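Choline binding protein PCPA (Streptococcus pneumoniae, PDB 4CP6) probably attaches to choline on the pneumococcal cell surface, where it presents a leucine-rich repeat region, and is studied as a vaccine antigen. Local coordinates at residues Ser102-His113 with Gln127-Phe138; Gln21-Leu29 with Val38-Val47. All coordinates share one frame; numbering follows the deposited sequence.

How the contacts relate
Contact 1 and contact 2 meet in one mixed sheet but build different parts of it. In 102-113 with 127-138, two successive turns of the repeat lie in parallel, burying 1027 Å²; in 21-29 with 38-47, a hairpin near the N-terminus folds antiparallel and buries 632 Å². Both are partly buried, yet contact 1 has exposed residues such as K105 and K109 along its outside, with F112 and F136 buried, whereas contact 2 has none, setting valines and tyrosine on one face and K27 beside Q39 on the other. Strand 69-76 pairs with both 35-40 and 106-107 and so joins the hairpin to the repeats. Across this junction, the side chains of Q39 and Q108 pack together.

Contact 1 of 2, residues Ser102-His113 with Gln127-Phe138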
loop_
_atom_site.group_PDB
_atom_site.type_symbol
_atom_site.label_atom_id
_atom_site.label_comp_id
_atom_site.label_asym_id
_atom_site.label_seq_id
_atom_site.Cartn_x
_atom_site.Cartn_y
_atom_site.Cartn_z
ATOM N N SER A 102 8.844 -21.528 -20.206
ATOM C CA SER A 102 9.720 -21.793 -19.070
ATOM C C SER A 102 11.037 -21.024 -19.100
ATOM O O SER A 102 11.559 -20.700 -18.042
ATOM C CB SER A 102 9.972 -23.290 -18.903
ATOM O OG SER A 102 10.609 -23.835 -20.045
ATOM N N SER A 103 11.557 -20.683 -20.294
ATOM C CA SER A 103 12.816 -19.965 -20.432
ATOM C C SER A 103 12.834 -18.554 -19.808
ATOM O O SER A 103 13.912 -18.025 -19.571
ATOM C CB SER A 103 13.219 -19.886 -21.906
ATOM O OG SER A 103 12.290 -19.164 -22.697
ATOM N N ILE A 104 11.654 -17.931 -19.604
ATOM C CA ILE A 104 11.664 -16.565 -19.028
ATOM C C ILE A 104 12.120 -16.593 -17.560
ATOM O O ILE A 104 11.436 -17.192 -16.728
ATOM C CB ILE A 104 10.295 -15.884 -19.174
ATOM C CG1 ILE A 104 9.841 -15.790 -20.654
ATOM C CG2 ILE A 104 10.267 -14.487 -18.472
ATOM C CD1 ILE A 104 10.765 -14.919 -21.612
ATOM N N LYS A 105 13.244 -15.955 -17.263
ATOM C CA LYS A 105 13.769 -15.867 -15.905
ATOM C C LYS A 105 13.455 -14.519 -15.240
ATOM O O LYS A 105 13.488 -14.433 -14.020
ATOM C CB LYS A 105 15.284 -16.093 -15.909
ATOM C CG LYS A 105 15.810 -16.403 -14.500
ATOM C CD LYS A 105 17.207 -16.998 -14.530
ATOM C CE LYS A 105 17.747 -17.191 -13.133
ATOM N NZ LYS A 105 18.947 -18.075 -13.110
ATOM N N LYS A 106 13.221 -13.460 -16.022
ATOM C CA LYS A 106 12.956 -12.146 -15.455
ATOM C C LYS A 106 11.941 -11.422 -16.282
ATOM O O LYS A 106 12.002 -11.470 -17.513
ATOM C CB LYS A 106 14.256 -11.327 -15.409
ATOM C CG LYS A 106 14.099 -9.958 -14.751
ATOM C CD LYS A 106 15.384 -9.438 -14.137
ATOM C CE LYS A 106 16.391 -8.990 -15.161
ATOM N NZ LYS A 106 17.516 -8.226 -14.548
ATOM N N ILE A 107 11.035 -10.721 -15.632
ATOM C CA ILE A 107 10.103 -9.777 -16.242
ATOM C C ILE A 107 10.610 -8.416 -15.786
ATOM O O ILE A 107 10.615 -8.115 -14.583
ATOM C CB ILE A 107 8.632 -10.021 -15.867
ATOM C CG1 ILE A 107 8.149 -11.368 -16.472
ATOM C CG2 ILE A 107 7.783 -8.833 -16.392
ATOM C CD1 ILE A 107 6.798 -11.903 -15.881
ATOM N N GLN A 108 11.143 -7.635 -16.710
ATOM C CA GLN A 108 11.682 -6.312 -16.418
ATOM C C GLN A 108 10.580 -5.328 -16.012
ATOM O O GLN A 108 9.381 -5.599 -16.175
ATOM C CB GLN A 108 12.450 -5.773 -17.632
ATOM C CG GLN A 108 13.738 -6.558 -17.895
ATOM C CD GLN A 108 14.427 -6.177 -19.182
ATOM O OE1 GLN A 108 15.237 -6.964 -19.752
ATOM N NE2 GLN A 108 14.126 -4.995 -19.679
ATOM N N LYS A 109 10.995 -4.158 -15.504
ATOM C CA LYS A 109 10.030 -3.155 -15.044
ATOM C C LYS A 109 9.032 -2.816 -16.136
ATOM O O LYS A 109 9.418 -2.672 -17.306
ATOM C CB LYS A 109 10.711 -1.864 -14.542
ATOM C CG LYS A 109 11.671 -1.228 -15.515
ATOM C CD LYS A 109 12.407 -0.057 -14.866
ATOM C CE LYS A 109 13.191 0.671 -15.925
ATOM N NZ LYS A 109 13.676 1.993 -15.444
ATOM N N LYS A 110 7.748 -2.744 -15.783
ATOM C CA LYS A 110 6.696 -2.391 -16.745
ATOM C C LYS A 110 6.640 -3.341 -17.942
ATOM O O LYS A 110 6.108 -2.963 -18.997
ATOM C CB LYS A 110 6.855 -0.919 -17.183
ATOM C CG LYS A 110 6.524 0.022 -16.023
ATOM C CD LYS A 110 6.444 1.461 -16.411
ATOM C CE LYS A 110 5.850 2.201 -15.236
ATOM N NZ LYS A 110 5.577 3.628 -15.597
ATOM N N GLY A 111 7.081 -4.597 -17.773
ATOM C CA GLY A 111 7.016 -5.533 -18.907
ATOM C C GLY A 111 5.605 -5.757 -19.416
ATOM O O GLY A 111 5.423 -6.013 -20.613
ATOM N N PHE A 112 4.585 -5.672 -18.535
ATOM C CA PHE A 112 3.177 -5.886 -18.870
ATOM C C PHE A 112 2.332 -4.726 -18.354
ATOM O O PHE A 112 1.163 -4.907 -18.009
ATOM C CB PHE A 112 2.675 -7.218 -18.283
ATOM C CG PHE A 112 3.316 -8.458 -18.862
ATOM C CD1 PHE A 112 4.539 -8.919 -18.386
ATOM C CD2 PHE A 112 2.671 -9.197 -19.845
ATOM C CE1 PHE A 112 5.097 -10.106 -18.872
ATOM C CE2 PHE A 112 3.244 -10.349 -20.361
ATOM C CZ PHE A 112 4.456 -10.797 -19.884
ATOM N N HIS A 113 2.900 -3.492 -18.336
ATOM C CA HIS A 113 2.139 -2.358 -17.839
ATOM C C HIS A 113 0.781 -2.265 -18.568
ATOM O O HIS A 113 0.770 -2.285 -19.809
ATOM C CB HIS A 113 2.909 -1.031 -18.021
ATOM C CG HIS A 113 1.995 0.141 -17.917
ATOM N ND1 HIS A 113 1.706 0.714 -16.703
ATOM C CD2 HIS A 113 1.225 0.730 -18.869
ATOM C CE1 HIS A 113 0.780 1.636 -16.946
ATOM N NE2 HIS A 113 0.486 1.689 -18.241
ATOM N N GLN A 127 11.021 -20.905 -15.044
ATOM C CA GLN A 127 12.282 -20.477 -14.486
ATOM C C GLN A 127 12.184 -19.031 -13.965
ATOM O O GLN A 127 13.204 -18.460 -13.601
ATOM C CB GLN A 127 13.377 -20.573 -15.549
ATOM C CG GLN A 127 13.561 -22.017 -16.037
ATOM C CD GLN A 127 14.443 -22.063 -17.248
ATOM O OE1 GLN A 127 14.126 -22.708 -18.258
ATOM N NE2 GLN A 127 15.566 -21.394 -17.176
ATOM N N LEU A 128 10.967 -18.468 -13.925
ATOM C CA LEU A 128 10.769 -17.069 -13.534
ATOM C C LEU A 128 11.274 -16.824 -12.107
ATOM O O LEU A 128 10.712 -17.400 -11.173
ATOM C CB LEU A 128 9.309 -16.654 -13.675
ATOM C CG LEU A 128 9.030 -15.194 -13.304
ATOM C CD1 LEU A 128 9.676 -14.220 -14.321
ATOM C CD2 LEU A 128 7.566 -14.958 -13.175
ATOM N N GLU A 129 12.278 -15.972 -11.940
ATOM C CA GLU A 129 12.854 -15.687 -10.625
ATOM C C GLU A 129 12.452 -14.304 -10.106
ATOM O O GLU A 129 12.321 -14.143 -8.875
ATOM C CB GLU A 129 14.385 -15.793 -10.729
ATOM C CG GLU A 129 15.155 -15.534 -9.442
ATOM C CD GLU A 129 16.656 -15.612 -9.622
ATOM O OE1 GLU A 129 17.170 -16.738 -9.810
ATOM O OE2 GLU A 129 17.310 -14.546 -9.616
ATOM N N LYS A 130 12.322 -13.311 -11.011
ATOM C CA LYS A 130 12.054 -11.939 -10.576
ATOM C C LYS A 130 10.990 -11.292 -11.453
ATOM O O LYS A 130 11.071 -11.389 -12.679
ATOM C CB LYS A 130 13.339 -11.061 -10.704
ATOM C CG LYS A 130 14.535 -11.470 -9.834
ATOM C CD LYS A 130 15.726 -10.493 -10.035
ATOM C CE LYS A 130 16.911 -10.862 -9.160
ATOM N NZ LYS A 130 18.044 -9.892 -9.346
ATOM N N ILE A 131 10.021 -10.626 -10.820
ATOM C CA ILE A 131 9.054 -9.762 -11.472
ATOM C C ILE A 131 9.470 -8.378 -10.962
ATOM O O ILE A 131 9.340 -8.099 -9.759
ATOM C CB ILE A 131 7.591 -10.101 -11.083
ATOM C CG1 ILE A 131 7.180 -11.473 -11.622
ATOM C CG2 ILE A 131 6.634 -8.997 -11.602
ATOM C CD1 ILE A 131 5.799 -11.944 -11.081
ATOM N N GLU A 132 9.974 -7.527 -11.861
ATOM C CA GLU A 132 10.465 -6.221 -11.463
ATOM C C GLU A 132 9.352 -5.191 -11.325
ATOM O O GLU A 132 8.170 -5.494 -11.525
ATOM C CB GLU A 132 11.601 -5.769 -12.390
ATOM C CG GLU A 132 12.915 -6.497 -12.075
ATOM C CD GLU A 132 13.540 -6.126 -10.736
ATOM O OE1 GLU A 132 13.172 -5.063 -10.182
ATOM O OE2 GLU A 132 14.445 -6.869 -10.283
ATOM N N ASP A 133 9.733 -3.975 -10.910
ATOM C CA ASP A 133 8.805 -2.934 -10.553
ATOM C C ASP A 133 7.725 -2.691 -11.559
ATOM O O ASP A 133 8.001 -2.610 -12.756
ATOM C CB ASP A 133 9.535 -1.618 -10.280
ATOM C CG ASP A 133 10.613 -1.692 -9.214
ATOM O OD1 ASP A 133 10.716 -2.746 -8.526
ATOM O OD2 ASP A 133 11.236 -0.659 -8.943
ATOM N N ARG A 134 6.490 -2.560 -11.077
ATOM C CA ARG A 134 5.361 -2.175 -11.939
ATOM C C ARG A 134 5.170 -3.083 -13.148
ATOM O O ARG A 134 4.623 -2.644 -14.178
ATOM C CB ARG A 134 5.479 -0.679 -12.344
ATOM C CG ARG A 134 5.350 0.221 -11.129
ATOM C CD ARG A 134 5.368 1.705 -11.468
ATOM N NE ARG A 134 5.105 2.521 -10.272
ATOM C CZ ARG A 134 3.879 2.802 -9.808
ATOM N NH1 ARG A 134 2.793 2.374 -10.460
ATOM N NH2 ARG A 134 3.729 3.530 -8.701
ATOM N N ALA A 135 5.590 -4.350 -13.045
ATOM C CA ALA A 135 5.442 -5.226 -14.212
ATOM C C ALA A 135 4.008 -5.356 -14.697
ATOM O O ALA A 135 3.794 -5.468 -15.916
ATOM C CB ALA A 135 6.011 -6.590 -13.912
ATOM N N PHE A 136 3.032 -5.327 -13.788
ATOM C CA PHE A 136 1.625 -5.495 -14.125
ATOM C C PHE A 136 0.815 -4.352 -13.548
ATOM O O PHE A 136 -0.379 -4.539 -13.282
ATOM C CB PHE A 136 1.103 -6.844 -13.582
ATOM C CG PHE A 136 1.751 -8.058 -14.199
ATOM C CD1 PHE A 136 1.251 -8.606 -15.371
ATOM C CD2 PHE A 136 2.898 -8.623 -13.638
ATOM C CE1 PHE A 136 1.837 -9.738 -15.941
ATOM C CE2 PHE A 136 3.495 -9.749 -14.220
ATOM C CZ PHE A 136 2.969 -10.276 -15.380
ATOM N N ASP A 137 1.404 -3.139 -13.410
ATOM C CA ASP A 137 0.584 -2.083 -12.846
ATOM C C ASP A 137 -0.520 -1.665 -13.823
ATOM O O ASP A 137 -0.334 -1.709 -15.046
ATOM C CB ASP A 137 1.391 -0.896 -12.307
ATOM C CG ASP A 137 2.093 -0.041 -13.331
ATOM O OD1 ASP A 137 2.351 -0.535 -14.446
ATOM O OD2 ASP A 137 2.388 1.136 -13.009
ATOM N N PHE A 138 -1.691 -1.313 -13.294
ATOM C CA PHE A 138 -2.858 -0.886 -14.087
ATOM C C PHE A 138 -3.329 -2.000 -15.037
ATOM O O PHE A 138 -4.042 -1.728 -16.009
ATOM C CB PHE A 138 -2.559 0.427 -14.856
ATOM C CG PHE A 138 -2.262 1.577 -13.919
ATOM C CD1 PHE A 138 -3.297 2.322 -13.352
ATOM C CD2 PHE A 138 -0.951 1.897 -13.575
ATOM C CE1 PHE A 138 -3.023 3.382 -12.490
ATOM C CE2 PHE A 138 -0.678 2.979 -12.726
ATOM C CZ PHE A 138 -1.712 3.688 -12.164
HETATM O O HOH W 1 18.513 -9.446 -12.210
HETATM O O HOH W 2 16.550 -7.609 -11.784
HETATM O O HOH W 3 2.893 3.263 -14.537
#
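D137 offers both carboxylate oxygens: OD1 accepts from H113 ND1 at 2.7 Å, while OD2 takes R134 NH1 at 2.9 Å in a salt bridge within the same segment and a water that K110 NZ also reaches. This gathering of groups sits between adjacent turns of the leucine-rich repeat, which run parallel through the short strands 106-107 and 130-131. The histidine meets OD1 from above the carboxylate plane, ring and carboxylate planes being 68° apart. D137 CG lies between its backbone N and carbonyl carbon (chi1 69°), which swings the carboxylate toward H113.

In the strands, I107 N bonds to K130 O (3.0 Å) and E132 N to I107 O (2.9 Å), so the N-H and the C=O of I107 are both bonded to the facing segment. F112 N then reaches A135 O at 2.7 Å, past the matching type II turns Q108-G111 and E132-A135.

Inside, I107 lodges CG2 against A135 CB (3.8 Å) and CG1 against L128 CD1. The F112 and F136 rings lie nearly parallel, at 11°, but are slid apart with little overlap. On the outer side, one water accepts from both K106 NZ and K130 NZ; a second accepts from K106 NZ and donates to E132 OE2, its oxygen 2.7 Å from OE2.

Contact 2 of 2, residues Gln21-Leu29 with Val38-Val47; sequences QNNIKYKVL and VQVGNGVTPV
K25 O receives G41 N at 2.7 Å, the shortest of the three backbone bonds between these segments of an antiparallel hairpin. K27 and Q39 form its hydrogen-bonded pair: K27 N reaches Q39 O over 3.0 Å, and Q39 N returns the bond to K27 O. The pairs on either side, Y26 with V40 and V28 with V38, are non-hydrogen-bonded. The axes of strands 24-29 and 38-40 run at 151°, antiparallel with the usual twist.

Apolar contacts gather on the face of Y26, V28, V38 and V40. V40 CG2, anti to the backbone N, touches both I24 CG2 (3.7 Å) and Y26 CE2 (3.8 Å). V38 sends CG2 to Y26 CD2 and CG1 to V28 CG2. Further along, V47 CG1 approaches I24 CG1.

K27 and Q39 occupy the other face. Q39, with CG between its backbone N and carbonyl carbon (chi1 62°), runs alongside K27, its CG near K27 CB. Its amide is fixed by NE2 donating to G41 O at 3.1 Å. L29 is an apolar neighbour of that amide, its CD2 resting 3.5 Å from Q39 OE1. N42 orders the loop that follows: OD1 accepts from T45 N at 2.8 Å and also from V44 N, an Asx motif combined with an Asx turn. N42 ND2 packs against the aliphatic K25 CD, whose ammonium is hydrogen-bonded to Q20.

Among the neighbouring strands, 18-21 pairs with 24-32, and I18 touches K25, K27 and N42. I64 of strand 63-66 packs on Y26. On the far side of the hairpin, strand 69-76 lies parallel to 35-40, where V38 packs on F71 and V73.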
loop_
_atom_site.group_PDB
_atom_site.type_symbol
_atom_site.label_atom_id
_atom_site.label_comp_id
_atom_site.label_asym_id
_atom_site.label_seq_id
_atom_site.Cartn_x
_atom_site.Cartn_y
_atom_site.Cartn_z
ATOM N N GLN A 21 12.118 -10.475 -35.897
ATOM C CA GLN A 21 11.535 -11.642 -36.570
ATOM C C GLN A 21 10.039 -11.635 -36.361
ATOM O O GLN A 21 9.585 -11.487 -35.216
ATOM C CB GLN A 21 12.138 -12.952 -36.041
ATOM C CG GLN A 21 13.641 -13.073 -36.280
ATOM C CD GLN A 21 14.180 -14.432 -35.902
ATOM O OE1 GLN A 21 13.462 -15.302 -35.389
ATOM N NE2 GLN A 21 15.454 -14.662 -36.199
ATOM N N ASN A 22 9.262 -11.780 -37.466
ATOM C CA ASN A 22 7.799 -11.776 -37.451
ATOM C C ASN A 22 7.241 -10.556 -36.688
ATOM O O ASN A 22 6.325 -10.683 -35.877
ATOM C CB ASN A 22 7.256 -13.117 -36.940
ATOM C CG ASN A 22 5.763 -13.321 -37.092
ATOM O OD1 ASN A 22 5.100 -13.841 -36.188
ATOM N ND2 ASN A 22 5.191 -12.903 -38.220
ATOM N N ASN A 23 7.845 -9.383 -36.926
ATOM C CA ASN A 23 7.459 -8.097 -36.340
ATOM C C ASN A 23 7.505 -8.078 -34.797
ATOM O O ASN A 23 6.712 -7.390 -34.134
ATOM C CB ASN A 23 6.119 -7.607 -36.888
ATOM C CG ASN A 23 6.260 -7.084 -38.300
ATOM O OD1 ASN A 23 6.648 -5.934 -38.536
ATOM N ND2 ASN A 23 6.025 -7.936 -39.273
ATOM N N ILE A 24 8.473 -8.819 -34.241
ATOM C CA ILE A 24 8.787 -8.797 -32.813
ATOM C C ILE A 24 10.285 -8.492 -32.757
ATOM O O ILE A 24 11.087 -9.200 -33.391
ATOM C CB ILE A 24 8.425 -10.103 -32.056
ATOM C CG1 ILE A 24 6.897 -10.378 -32.111
ATOM C CG2 ILE A 24 8.915 -10.040 -30.584
ATOM C CD1 ILE A 24 6.400 -11.699 -31.455
ATOM N N LYS A 25 10.672 -7.480 -31.977
ATOM C CA LYS A 25 12.074 -7.147 -31.783
ATOM C C LYS A 25 12.592 -7.854 -30.541
ATOM O O LYS A 25 11.870 -7.940 -29.536
ATOM C CB LYS A 25 12.262 -5.635 -31.614
ATOM C CG LYS A 25 11.997 -4.869 -32.897
ATOM C CD LYS A 25 12.064 -3.362 -32.670
ATOM C CE LYS A 25 11.926 -2.560 -33.952
ATOM N NZ LYS A 25 10.582 -2.744 -34.572
ATOM N N TYR A 26 13.829 -8.333 -30.606
ATOM C CA TYR A 26 14.557 -8.990 -29.529
ATOM C C TYR A 26 15.905 -8.302 -29.392
ATOM O O TYR A 26 16.505 -7.920 -30.405
ATOM C CB TYR A 26 14.793 -10.468 -29.848
ATOM C CG TYR A 26 13.521 -11.238 -30.083
ATOM C CD1 TYR A 26 12.943 -11.297 -31.348
ATOM C CD2 TYR A 26 12.912 -11.944 -29.051
ATOM C CE1 TYR A 26 11.790 -12.036 -31.581
ATOM C CE2 TYR A 26 11.736 -12.660 -29.264
ATOM C CZ TYR A 26 11.196 -12.731 -30.539
ATOM O OH TYR A 26 10.035 -13.443 -30.740
ATOM N N LYS A 27 16.402 -8.146 -28.161
ATOM C CA LYS A 27 17.693 -7.512 -27.973
ATOM C C LYS A 27 18.642 -8.491 -27.309
ATOM O O LYS A 27 18.278 -9.102 -26.318
ATOM C CB LYS A 27 17.523 -6.211 -27.155
ATOM C CG LYS A 27 18.804 -5.433 -26.929
ATOM C CD LYS A 27 18.515 -4.116 -26.252
ATOM C CE LYS A 27 19.789 -3.375 -25.949
ATOM N NZ LYS A 27 19.516 -1.956 -25.596
ATOM N N VAL A 28 19.836 -8.702 -27.895
ATOM C CA VAL A 28 20.828 -9.648 -27.415
ATOM C C VAL A 28 21.361 -9.210 -26.064
ATOM O O VAL A 28 21.832 -8.071 -25.906
ATOM C CB VAL A 28 21.971 -9.842 -28.454
ATOM C CG1 VAL A 28 23.019 -10.820 -27.928
ATOM C CG2 VAL A 28 21.407 -10.321 -29.804
ATOM N N LEU A 29 21.266 -10.131 -25.112
ATOM C CA LEU A 29 21.754 -9.929 -23.747
ATOM C C LEU A 29 23.141 -10.524 -23.572
ATOM O O LEU A 29 24.009 -9.900 -22.947
ATOM C CB LEU A 29 20.768 -10.519 -22.728
ATOM C CG LEU A 29 19.364 -9.961 -22.706
ATOM C CD1 LEU A 29 18.524 -10.760 -21.745
ATOM C CD2 LEU A 29 19.345 -8.480 -22.307
ATOM N N VAL A 38 18.389 -13.576 -25.406
ATOM C CA VAL A 38 17.754 -12.314 -25.755
ATOM C C VAL A 38 16.627 -11.955 -24.787
ATOM O O VAL A 38 16.038 -12.834 -24.152
ATOM C CB VAL A 38 17.145 -12.312 -27.204
ATOM C CG1 VAL A 38 18.219 -12.301 -28.283
ATOM C CG2 VAL A 38 16.152 -13.454 -27.429
ATOM N N GLN A 39 16.309 -10.662 -24.716
ATOM C CA GLN A 39 15.072 -10.183 -24.132
ATOM C C GLN A 39 14.102 -10.004 -25.303
ATOM O O GLN A 39 14.516 -9.649 -26.430
ATOM C CB GLN A 39 15.225 -8.850 -23.378
ATOM C CG GLN A 39 15.684 -7.687 -24.268
ATOM C CD GLN A 39 15.895 -6.434 -23.459
ATOM O OE1 GLN A 39 16.468 -6.462 -22.370
ATOM N NE2 GLN A 39 15.463 -5.309 -24.006
ATOM N N VAL A 40 12.808 -10.269 -25.067
ATOM C CA VAL A 40 11.744 -10.013 -26.026
ATOM C C VAL A 40 11.311 -8.570 -25.800
ATOM O O VAL A 40 10.949 -8.194 -24.675
ATOM C CB VAL A 40 10.583 -11.046 -26.012
ATOM C CG1 VAL A 40 10.001 -11.242 -24.606
ATOM C CG2 VAL A 40 9.490 -10.672 -27.009
ATOM N N GLY A 41 11.453 -7.760 -26.840
ATOM C CA GLY A 41 11.155 -6.334 -26.828
ATOM C C GLY A 41 12.454 -5.553 -26.806
ATOM O O GLY A 41 13.458 -6.018 -26.251
ATOM N N ASN A 42 12.454 -4.345 -27.422
ATOM C CA ASN A 42 13.667 -3.515 -27.425
ATOM C C ASN A 42 13.873 -2.754 -26.111
ATOM O O ASN A 42 14.904 -2.102 -25.952
ATOM C CB ASN A 42 13.645 -2.532 -28.639
ATOM C CG ASN A 42 12.493 -1.545 -28.616
ATOM O OD1 ASN A 42 11.779 -1.383 -27.613
ATOM N ND2 ASN A 42 12.275 -0.847 -29.721
ATOM N N GLY A 43 12.899 -2.848 -25.186
ATOM C CA GLY A 43 12.960 -2.201 -23.872
ATOM C C GLY A 43 12.441 -0.773 -23.853
ATOM O O GLY A 43 12.525 -0.091 -22.817
ATOM N N VAL A 44 11.928 -0.315 -25.001
ATOM C CA VAL A 44 11.444 1.059 -25.194
ATOM C C VAL A 44 9.983 1.058 -25.641
ATOM O O VAL A 44 9.145 1.748 -25.045
ATOM C CB VAL A 44 12.349 1.837 -26.213
ATOM C CG1 VAL A 44 11.877 3.285 -26.381
ATOM C CG2 VAL A 44 13.833 1.789 -25.811
ATOM N N THR A 45 9.678 0.304 -26.711
ATOM C CA THR A 45 8.327 0.276 -27.241
ATOM C C THR A 45 7.678 -1.101 -27.090
ATOM O O THR A 45 8.364 -2.138 -27.100
ATOM C CB THR A 45 8.316 0.710 -28.732
ATOM O OG1 THR A 45 9.212 -0.122 -29.451
ATOM C CG2 THR A 45 8.683 2.199 -28.915
ATOM N N PRO A 46 6.340 -1.115 -27.065
ATOM C CA PRO A 46 5.636 -2.383 -26.950
ATOM C C PRO A 46 5.591 -3.132 -28.267
ATOM O O PRO A 46 5.598 -2.542 -29.363
ATOM C CB PRO A 46 4.207 -1.962 -26.565
ATOM C CG PRO A 46 4.289 -0.515 -26.165
ATOM C CD PRO A 46 5.393 0.021 -27.007
ATOM N N VAL A 47 5.478 -4.431 -28.167
ATOM C CA VAL A 47 5.206 -5.298 -29.295
ATOM C C VAL A 47 3.824 -4.883 -29.830
ATOM O O VAL A 47 2.867 -4.664 -29.064
ATOM C CB VAL A 47 5.166 -6.775 -28.841
ATOM C CG1 VAL A 47 4.537 -7.693 -29.914
ATOM C CG2 VAL A 47 6.549 -7.248 -28.428
HETATM O O HOH W 4 16.824 -0.754 -27.443
#